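Local coordinates for hypothetical protein TT1561 (Thermus thermophilus, PDB 1UF3), which is of unknown function but, as a member of the calcineurin-like metallophosphoesterase superfamily, is probably a metal-dependent phosphoesterase; it binds calcium ions, at residues A[22-27]-A[210-215]; A[16-21]-A[52-57]. All coordinates share one frame; numbering follows the deposited sequence.

Interaction 1. Residues A[22-27]-A[210-215]; sequences EKFVKL and GEYSLL
Leu27 sets one of its methyl groups squarely on the ring of Tyr212, and Phe24 touches the base of the same tyrosine, so that residues 22-27 rest on strand 211-216, in the six-stranded mixed sheet of the calcineurin-like metallophosphoesterase fold. The leucine contact is a CH-pi interaction: CD1 of Leu27 sits 3.3 Å from the centroid of the Tyr212 ring, only 15° off its normal. The packing is tight, with CD1 of Leu27 3.3 Å from CZ of Tyr212, while CD2 of Leu27 reaches past the ring to lie 3.9 Å from the tyrosine OH. A branched leucine suits this place because one methyl can cover the middle of the face while the other flanks the phenol end. Phe24 comes in differently. Its ring edge meets the tyrosine stem, CE1 of Phe24 lying 3.8 Å from CB of Tyr212, and the two side chains run at a slant to each other. In Phe24, CG lies anti to the backbone N (chi1 175°), and this carries the far end of the ring up to Tyr212 and onto Leu9 and Thr11 of strand 7-12. Replacing Tyr212 by an alanine would probably leave CD1 of Leu27 without its aromatic partner and open a gap between the helical segment and the strand. Behind the tyrosine, the strand is held in the sheet on both flanks: Tyr212 pairs through its backbone with Gly225, and Ser213 with Ala10. Tyr212 O also accepts a bond from Gln191 NE2. On the helical side, the turn that presents Leu27 is tied by a backbone hydrogen bond of 3.1 Å from Leu27 N to Phe24 O.

Interaction 2. Residues A[16-21]-A[52-57]; sequences GDLEAL and YAAFFR
Leu21 and Phe55 both hold CG anti to the backbone N (chi1 -179° and -177°), which extends each side chain from its helix into the space between helices 18-25 and 49-59. These are the successive crossover helices of a beta-alpha-beta-alpha-beta run through the parallel strands 7-12, 35-39 and 66-69. The two side chains cross at about a right angle, and CD2 of Leu21 lies over one face of the Phe55 ring, 3.5 Å from its centroid. This CH-pi contact is shifted toward the rim, on the side where CD2 of Leu21 comes within 3.4 Å of CD1 of Phe55. A flat ring fits here because it offers a broad apolar face to the leucine while still packing on Leu38, Pro14, Leu42 and Met43 around it. One turn earlier, Leu18 approaches the backbone of helix 49-59 more directly: its CD2 is 3.8 Å from CA of Phe55, and its CD1 is 4.2 Å from CB of Ala54. The short side chain of Ala54 suits a place where the end of Leu18 passes close to the helix. No hydrogen bond crosses between the segments. The helix bearing the leucines begins at Asp17, its N-cap, whose OD1 accepts a hydrogen bond from Ala20 N at 3.2 Å, the N-H coming from above the carboxylate plane.

From the N terminus, strand 7-12 leads into residues 16-21, the first half of interaction 2, and the chain runs straight on into residues 22-27 of interaction 1. Both contacts therefore draw on helix 18-25. Interaction 2 closes first, after strand 35-39, when residues 52-57 return beside that helix across a gap of 30 residues. Interaction 1 waits until strand 211-216, after 182 intervening residues that include the whole of the second sheet. The two contacts cross along the sequence, their segments alternating, and their centres lie 13 Å apart. Together they join helix 18-25 to its neighbour helix 49-59 and to a late antiparallel strand of the first sheet.

Interaction 1. Residues A[22-27]-A[210-215]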
ATOM      1  N   GLU A  22     -25.347  -8.379  -3.350  1.00 30.42           N
ATOM      2  CA  GLU A  22     -24.296  -7.925  -4.234  1.00 32.01           C
ATOM      3  C   GLU A  22     -23.998  -6.436  -4.080  1.00 32.67           C
ATOM      4  O   GLU A  22     -22.833  -6.024  -4.152  1.00 28.55           O
ATOM      5  CB  GLU A  22     -24.628  -8.213  -5.690  1.00 35.69           C
ATOM      6  CG  GLU A  22     -23.448  -7.876  -6.577  1.00 41.06           C
ATOM      7  CD  GLU A  22     -23.713  -8.096  -8.038  1.00 46.25           C
ATOM      8  OE1 GLU A  22     -24.083  -9.236  -8.405  1.00 48.24           O
ATOM      9  OE2 GLU A  22     -23.540  -7.126  -8.819  1.00 48.20           O
ATOM     10  N   LYS A  23     -25.044  -5.624  -3.897  1.00 31.81           N
ATOM     11  CA  LYS A  23     -24.839  -4.185  -3.723  1.00 31.40           C
ATOM     12  C   LYS A  23     -24.118  -3.986  -2.386  1.00 28.90           C
ATOM     13  O   LYS A  23     -23.227  -3.146  -2.262  1.00 27.88           O
ATOM     14  CB  LYS A  23     -26.179  -3.435  -3.701  1.00 34.86           C
ATOM     15  CG  LYS A  23     -26.941  -3.413  -5.037  1.00 38.28           C
ATOM     16  CD  LYS A  23     -28.363  -2.872  -4.828  1.00 41.95           C
ATOM     17  CE  LYS A  23     -29.152  -2.737  -6.129  1.00 43.85           C
ATOM     18  NZ  LYS A  23     -28.770  -1.538  -6.926  1.00 44.98           N
ATOM     19  N   PHE A  24     -24.519  -4.781  -1.399  1.00 26.72           N
ATOM     20  CA  PHE A  24     -23.944  -4.739  -0.055  1.00 26.82           C
ATOM     21  C   PHE A  24     -22.439  -5.016  -0.135  1.00 26.98           C
ATOM     22  O   PHE A  24     -21.630  -4.274   0.415  1.00 25.93           O
ATOM     23  CB  PHE A  24     -24.623  -5.787   0.834  1.00 24.30           C
ATOM     24  CG  PHE A  24     -24.021  -5.909   2.217  1.00 23.72           C
ATOM     25  CD1 PHE A  24     -24.195  -4.904   3.164  1.00 22.20           C
ATOM     26  CD2 PHE A  24     -23.260  -7.024   2.558  1.00 23.39           C
ATOM     27  CE1 PHE A  24     -23.617  -4.997   4.442  1.00 23.93           C
ATOM     28  CE2 PHE A  24     -22.673  -7.137   3.836  1.00 25.00           C
ATOM     29  CZ  PHE A  24     -22.854  -6.115   4.780  1.00 22.85           C
ATOM     30  N   VAL A  25     -22.083  -6.085  -0.835  1.00 26.70           N
ATOM     31  CA  VAL A  25     -20.683  -6.470  -1.010  1.00 27.07           C
ATOM     32  C   VAL A  25     -19.892  -5.381  -1.727  1.00 29.21           C
ATOM     33  O   VAL A  25     -18.750  -5.093  -1.348  1.00 30.24           O
ATOM     34  CB  VAL A  25     -20.584  -7.809  -1.780  1.00 25.06           C
ATOM     35  CG1 VAL A  25     -19.155  -8.079  -2.222  1.00 25.03           C
ATOM     36  CG2 VAL A  25     -21.077  -8.929  -0.886  1.00 22.80           C
ATOM     37  N   LYS A  26     -20.489  -4.764  -2.745  1.00 29.27           N
ATOM     38  CA  LYS A  26     -19.812  -3.699  -3.477  1.00 33.12           C
ATOM     39  C   LYS A  26     -19.643  -2.398  -2.689  1.00 34.32           C
ATOM     40  O   LYS A  26     -19.011  -1.455  -3.161  1.00 37.14           O
ATOM     41  CB  LYS A  26     -20.545  -3.405  -4.779  1.00 35.32           C
ATOM     42  CG  LYS A  26     -20.539  -4.567  -5.723  1.00 39.07           C
ATOM     43  CD  LYS A  26     -20.860  -4.112  -7.131  1.00 41.77           C
ATOM     44  CE  LYS A  26     -20.798  -5.269  -8.103  1.00 43.87           C
ATOM     45  NZ  LYS A  26     -21.228  -4.846  -9.470  1.00 47.66           N
ATOM     46  N   LEU A  27     -20.200  -2.349  -1.487  1.00 34.44           N
ATOM     47  CA  LEU A  27     -20.084  -1.167  -0.647  1.00 34.73           C
ATOM     48  C   LEU A  27     -18.761  -1.167   0.105  1.00 33.02           C
ATOM     49  O   LEU A  27     -18.252  -0.111   0.482  1.00 31.97           O
ATOM     50  CB  LEU A  27     -21.169  -1.147   0.428  1.00 34.42           C
ATOM     51  CG  LEU A  27     -22.653  -1.147   0.125  1.00 34.20           C
ATOM     52  CD1 LEU A  27     -23.366  -1.279   1.450  1.00 36.74           C
ATOM     53  CD2 LEU A  27     -23.059   0.127  -0.571  1.00 34.65           C
ATOM     54  N   GLY A 210     -33.156  -3.520   2.665  1.00 27.65           N
ATOM     55  CA  GLY A 210     -32.069  -2.733   2.112  1.00 25.44           C
ATOM     56  C   GLY A 210     -31.123  -2.081   3.117  1.00 24.63           C
ATOM     57  O   GLY A 210     -30.172  -1.414   2.722  1.00 24.65           O
ATOM     58  N   GLU A 211     -31.357  -2.279   4.407  1.00 24.41           N
ATOM     59  CA  GLU A 211     -30.531  -1.627   5.432  1.00 26.60           C
ATOM     60  C   GLU A 211     -29.202  -2.290   5.831  1.00 26.03           C
ATOM     61  O   GLU A 211     -29.069  -3.516   5.843  1.00 22.74           O
ATOM     62  CB  GLU A 211     -31.334  -1.446   6.721  1.00 27.36           C
ATOM     63  CG  GLU A 211     -32.795  -1.076   6.536  1.00 29.96           C
ATOM     64  CD  GLU A 211     -33.562  -1.149   7.842  1.00 30.90           C
ATOM     65  OE1 GLU A 211     -33.366  -2.133   8.592  1.00 30.35           O
ATOM     66  OE2 GLU A 211     -34.364  -0.226   8.120  1.00 33.19           O
ATOM     67  N   TYR A 212     -28.242  -1.443   6.194  1.00 26.51           N
ATOM     68  CA  TYR A 212     -26.947  -1.901   6.679  1.00 26.01           C
ATOM     69  C   TYR A 212     -26.300  -0.776   7.479  1.00 25.45           C
ATOM     70  O   TYR A 212     -26.739   0.385   7.429  1.00 23.79           O
ATOM     71  CB  TYR A 212     -26.031  -2.316   5.513  1.00 25.70           C
ATOM     72  CG  TYR A 212     -25.553  -1.155   4.689  1.00 25.58           C
ATOM     73  CD1 TYR A 212     -24.379  -0.480   5.011  1.00 24.06           C
ATOM     74  CD2 TYR A 212     -26.308  -0.694   3.620  1.00 27.12           C
ATOM     75  CE1 TYR A 212     -23.977   0.638   4.287  1.00 25.14           C
ATOM     76  CE2 TYR A 212     -25.920   0.412   2.885  1.00 27.81           C
ATOM     77  CZ  TYR A 212     -24.758   1.080   3.219  1.00 26.62           C
ATOM     78  OH  TYR A 212     -24.410   2.187   2.475  1.00 26.34           O
ATOM     79  N   SER A 213     -25.252  -1.139   8.208  1.00 23.88           N
ATOM     80  CA  SER A 213     -24.491  -0.214   9.027  1.00 22.86           C
ATOM     81  C   SER A 213     -22.979  -0.465   8.850  1.00 23.02           C
ATOM     82  O   SER A 213     -22.541  -1.566   8.501  1.00 22.27           O
ATOM     83  CB  SER A 213     -24.829  -0.419  10.514  1.00 23.57           C
ATOM     84  OG  SER A 213     -26.206  -0.210  10.830  1.00 22.09           O
ATOM     85  N   LEU A 214     -22.194   0.575   9.083  1.00 21.81           N
ATOM     86  CA  LEU A 214     -20.741   0.471   9.066  1.00 21.35           C
ATOM     87  C   LEU A 214     -20.399   0.855  10.510  1.00 20.83           C
ATOM     88  O   LEU A 214     -20.570   2.019  10.900  1.00 21.59           O
ATOM     89  CB  LEU A 214     -20.107   1.467   8.098  1.00 20.56           C
ATOM     90  CG  LEU A 214     -18.562   1.383   8.098  1.00 22.53           C
ATOM     91  CD1 LEU A 214     -18.093   0.063   7.428  1.00 20.81           C
ATOM     92  CD2 LEU A 214     -17.986   2.575   7.358  1.00 20.94           C
ATOM     93  N   LEU A 215     -19.990  -0.122  11.309  1.00 19.35           N
ATOM     94  CA  LEU A 215     -19.644   0.134  12.695  1.00 20.25           C
ATOM     95  C   LEU A 215     -18.198   0.586  12.866  1.00 22.52           C
ATOM     96  O   LEU A 215     -17.280   0.047  12.227  1.00 21.45           O
ATOM     97  CB  LEU A 215     -19.832  -1.102  13.568  1.00 19.33           C
ATOM     98  CG  LEU A 215     -20.741  -2.296  13.296  1.00 25.08           C
ATOM     99  CD1 LEU A 215     -21.092  -2.877  14.636  1.00 19.36           C
ATOM    100  CD2 LEU A 215     -21.976  -1.943  12.493  1.00 18.24           C
TER

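Interaction 2. Residues A[16-21]-A[52-57]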
ATOM      1  N   GLY A  16     -32.301 -14.318   1.019  1.00 30.75           N
ATOM      2  CA  GLY A  16     -32.143 -14.687  -0.379  1.00 29.33           C
ATOM      3  C   GLY A  16     -32.101 -13.579  -1.409  1.00 30.21           C
ATOM      4  O   GLY A  16     -32.024 -13.859  -2.609  1.00 28.51           O
ATOM      5  N   ASP A  17     -32.135 -12.326  -0.963  1.00 30.06           N
ATOM      6  CA  ASP A  17     -32.082 -11.196  -1.890  1.00 28.84           C
ATOM      7  C   ASP A  17     -30.644 -11.017  -2.390  1.00 30.54           C
ATOM      8  O   ASP A  17     -29.854 -10.269  -1.802  1.00 28.51           O
ATOM      9  CB  ASP A  17     -32.539  -9.924  -1.187  1.00 28.02           C
ATOM     10  CG  ASP A  17     -32.852  -8.817  -2.152  1.00 30.32           C
ATOM     11  OD1 ASP A  17     -32.345  -8.875  -3.287  1.00 31.10           O
ATOM     12  OD2 ASP A  17     -33.597  -7.883  -1.780  1.00 29.66           O
ATOM     13  N   LEU A  18     -30.314 -11.693  -3.486  1.00 31.89           N
ATOM     14  CA  LEU A  18     -28.971 -11.637  -4.053  1.00 32.71           C
ATOM     15  C   LEU A  18     -28.590 -10.300  -4.668  1.00 34.55           C
ATOM     16  O   LEU A  18     -27.403  -9.948  -4.727  1.00 34.42           O
ATOM     17  CB  LEU A  18     -28.803 -12.735  -5.106  1.00 31.08           C
ATOM     18  CG  LEU A  18     -29.056 -14.135  -4.559  1.00 31.81           C
ATOM     19  CD1 LEU A  18     -28.901 -15.143  -5.664  1.00 31.03           C
ATOM     20  CD2 LEU A  18     -28.092 -14.430  -3.423  1.00 32.35           C
ATOM     21  N   GLU A  19     -29.574  -9.554  -5.152  1.00 33.95           N
ATOM     22  CA  GLU A  19     -29.247  -8.273  -5.752  1.00 34.31           C
ATOM     23  C   GLU A  19     -28.803  -7.327  -4.648  1.00 30.87           C
ATOM     24  O   GLU A  19     -27.869  -6.555  -4.818  1.00 31.26           O
ATOM     25  CB  GLU A  19     -30.447  -7.693  -6.516  1.00 38.28           C
ATOM     26  CG  GLU A  19     -30.873  -8.528  -7.721  1.00 46.04           C
ATOM     27  CD  GLU A  19     -29.738  -8.783  -8.719  1.00 50.66           C
ATOM     28  OE1 GLU A  19     -29.221  -7.809  -9.315  1.00 53.75           O
ATOM     29  OE2 GLU A  19     -29.365  -9.966  -8.913  1.00 53.29           O
ATOM     30  N   ALA A  20     -29.485  -7.390  -3.514  1.00 29.24           N
ATOM     31  CA  ALA A  20     -29.140  -6.553  -2.380  1.00 28.08           C
ATOM     32  C   ALA A  20     -27.772  -6.994  -1.819  1.00 27.10           C
ATOM     33  O   ALA A  20     -26.913  -6.159  -1.520  1.00 26.99           O
ATOM     34  CB  ALA A  20     -30.220  -6.665  -1.308  1.00 26.65           C
ATOM     35  N   LEU A  21     -27.575  -8.303  -1.681  1.00 27.29           N
ATOM     36  CA  LEU A  21     -26.313  -8.842  -1.178  1.00 27.85           C
ATOM     37  C   LEU A  21     -25.163  -8.342  -2.036  1.00 29.98           C
ATOM     38  O   LEU A  21     -24.124  -7.912  -1.519  1.00 29.20           O
ATOM     39  CB  LEU A  21     -26.324 -10.364  -1.208  1.00 26.64           C
ATOM     40  CG  LEU A  21     -25.062 -11.041  -0.669  1.00 24.41           C
ATOM     41  CD1 LEU A  21     -24.897 -10.695   0.790  1.00 25.74           C
ATOM     42  CD2 LEU A  21     -25.168 -12.547  -0.834  1.00 23.16           C
ATOM     43  N   TYR A  52     -27.616 -21.457  -1.520  1.00 27.71           N
ATOM     44  CA  TYR A  52     -26.582 -21.018  -0.592  1.00 26.88           C
ATOM     45  C   TYR A  52     -25.278 -20.848  -1.365  1.00 26.55           C
ATOM     46  O   TYR A  52     -24.512 -19.913  -1.124  1.00 27.34           O
ATOM     47  CB  TYR A  52     -26.433 -22.036   0.542  1.00 24.09           C
ATOM     48  CG  TYR A  52     -27.535 -21.913   1.580  1.00 26.30           C
ATOM     49  CD1 TYR A  52     -28.627 -22.780   1.583  1.00 25.99           C
ATOM     50  CD2 TYR A  52     -27.497 -20.906   2.548  1.00 25.44           C
ATOM     51  CE1 TYR A  52     -29.644 -22.651   2.517  1.00 26.02           C
ATOM     52  CE2 TYR A  52     -28.510 -20.768   3.492  1.00 24.02           C
ATOM     53  CZ  TYR A  52     -29.580 -21.638   3.475  1.00 24.64           C
ATOM     54  OH  TYR A  52     -30.593 -21.493   4.402  1.00 24.19           O
ATOM     55  N   ALA A  53     -25.045 -21.727  -2.336  1.00 25.52           N
ATOM     56  CA  ALA A  53     -23.832 -21.628  -3.128  1.00 25.22           C
ATOM     57  C   ALA A  53     -23.781 -20.312  -3.893  1.00 26.03           C
ATOM     58  O   ALA A  53     -22.725 -19.677  -3.968  1.00 27.23           O
ATOM     59  CB  ALA A  53     -23.727 -22.811  -4.079  1.00 25.30           C
ATOM     60  N   ALA A  54     -24.912 -19.872  -4.450  1.00 24.97           N
ATOM     61  CA  ALA A  54     -24.917 -18.611  -5.195  1.00 23.66           C
ATOM     62  C   ALA A  54     -24.679 -17.430  -4.242  1.00 23.86           C
ATOM     63  O   ALA A  54     -23.970 -16.484  -4.576  1.00 19.95           O
ATOM     64  CB  ALA A  54     -26.251 -18.440  -5.941  1.00 26.90           C
ATOM     65  N   PHE A  55     -25.300 -17.509  -3.064  1.00 25.05           N
ATOM     66  CA  PHE A  55     -25.179 -16.499  -2.002  1.00 25.71           C
ATOM     67  C   PHE A  55     -23.675 -16.340  -1.616  1.00 24.12           C
ATOM     68  O   PHE A  55     -23.125 -15.254  -1.643  1.00 22.69           O
ATOM     69  CB  PHE A  55     -25.982 -16.972  -0.781  1.00 24.30           C
ATOM     70  CG  PHE A  55     -26.006 -15.992   0.352  1.00 27.78           C
ATOM     71  CD1 PHE A  55     -27.044 -15.065   0.464  1.00 28.69           C
ATOM     72  CD2 PHE A  55     -24.995 -15.995   1.320  1.00 27.94           C
ATOM     73  CE1 PHE A  55     -27.081 -14.147   1.530  1.00 29.70           C
ATOM     74  CE2 PHE A  55     -25.019 -15.086   2.384  1.00 29.33           C
ATOM     75  CZ  PHE A  55     -26.065 -14.159   2.490  1.00 29.97           C
ATOM     76  N   PHE A  56     -23.032 -17.446  -1.262  1.00 25.38           N
ATOM     77  CA  PHE A  56     -21.614 -17.434  -0.889  1.00 25.00           C
ATOM     78  C   PHE A  56     -20.665 -17.007  -2.008  1.00 26.38           C
ATOM     79  O   PHE A  56     -19.641 -16.358  -1.763  1.00 28.14           O
ATOM     80  CB  PHE A  56     -21.243 -18.804  -0.345  1.00 23.89           C
ATOM     81  CG  PHE A  56     -21.817 -19.070   1.010  1.00 21.81           C
ATOM     82  CD1 PHE A  56     -22.365 -20.295   1.321  1.00 19.06           C
ATOM     83  CD2 PHE A  56     -21.799 -18.072   1.990  1.00 22.36           C
ATOM     84  CE1 PHE A  56     -22.894 -20.542   2.584  1.00 20.04           C
ATOM     85  CE2 PHE A  56     -22.324 -18.315   3.255  1.00 18.97           C
ATOM     86  CZ  PHE A  56     -22.873 -19.553   3.549  1.00 20.50           C
ATOM     87  N   ARG A  57     -21.009 -17.337  -3.246  1.00 27.83           N
ATOM     88  CA  ARG A  57     -20.173 -16.939  -4.373  1.00 28.78           C
ATOM     89  C   ARG A  57     -20.127 -15.411  -4.453  1.00 27.13           C
ATOM     90  O   ARG A  57     -19.071 -14.810  -4.694  1.00 25.36           O
ATOM     91  CB  ARG A  57     -20.744 -17.515  -5.670  1.00 33.35           C
ATOM     92  CG  ARG A  57     -19.908 -17.206  -6.884  1.00 40.23           C
ATOM     93  CD  ARG A  57     -19.312 -18.472  -7.484  1.00 46.73           C
ATOM     94  NE  ARG A  57     -18.277 -18.140  -8.467  1.00 52.05           N
ATOM     95  CZ  ARG A  57     -17.509 -19.028  -9.091  1.00 53.69           C
ATOM     96  NH1 ARG A  57     -17.649 -20.327  -8.845  1.00 53.53           N
ATOM     97  NH2 ARG A  57     -16.589 -18.611  -9.954  1.00 54.66           N
TER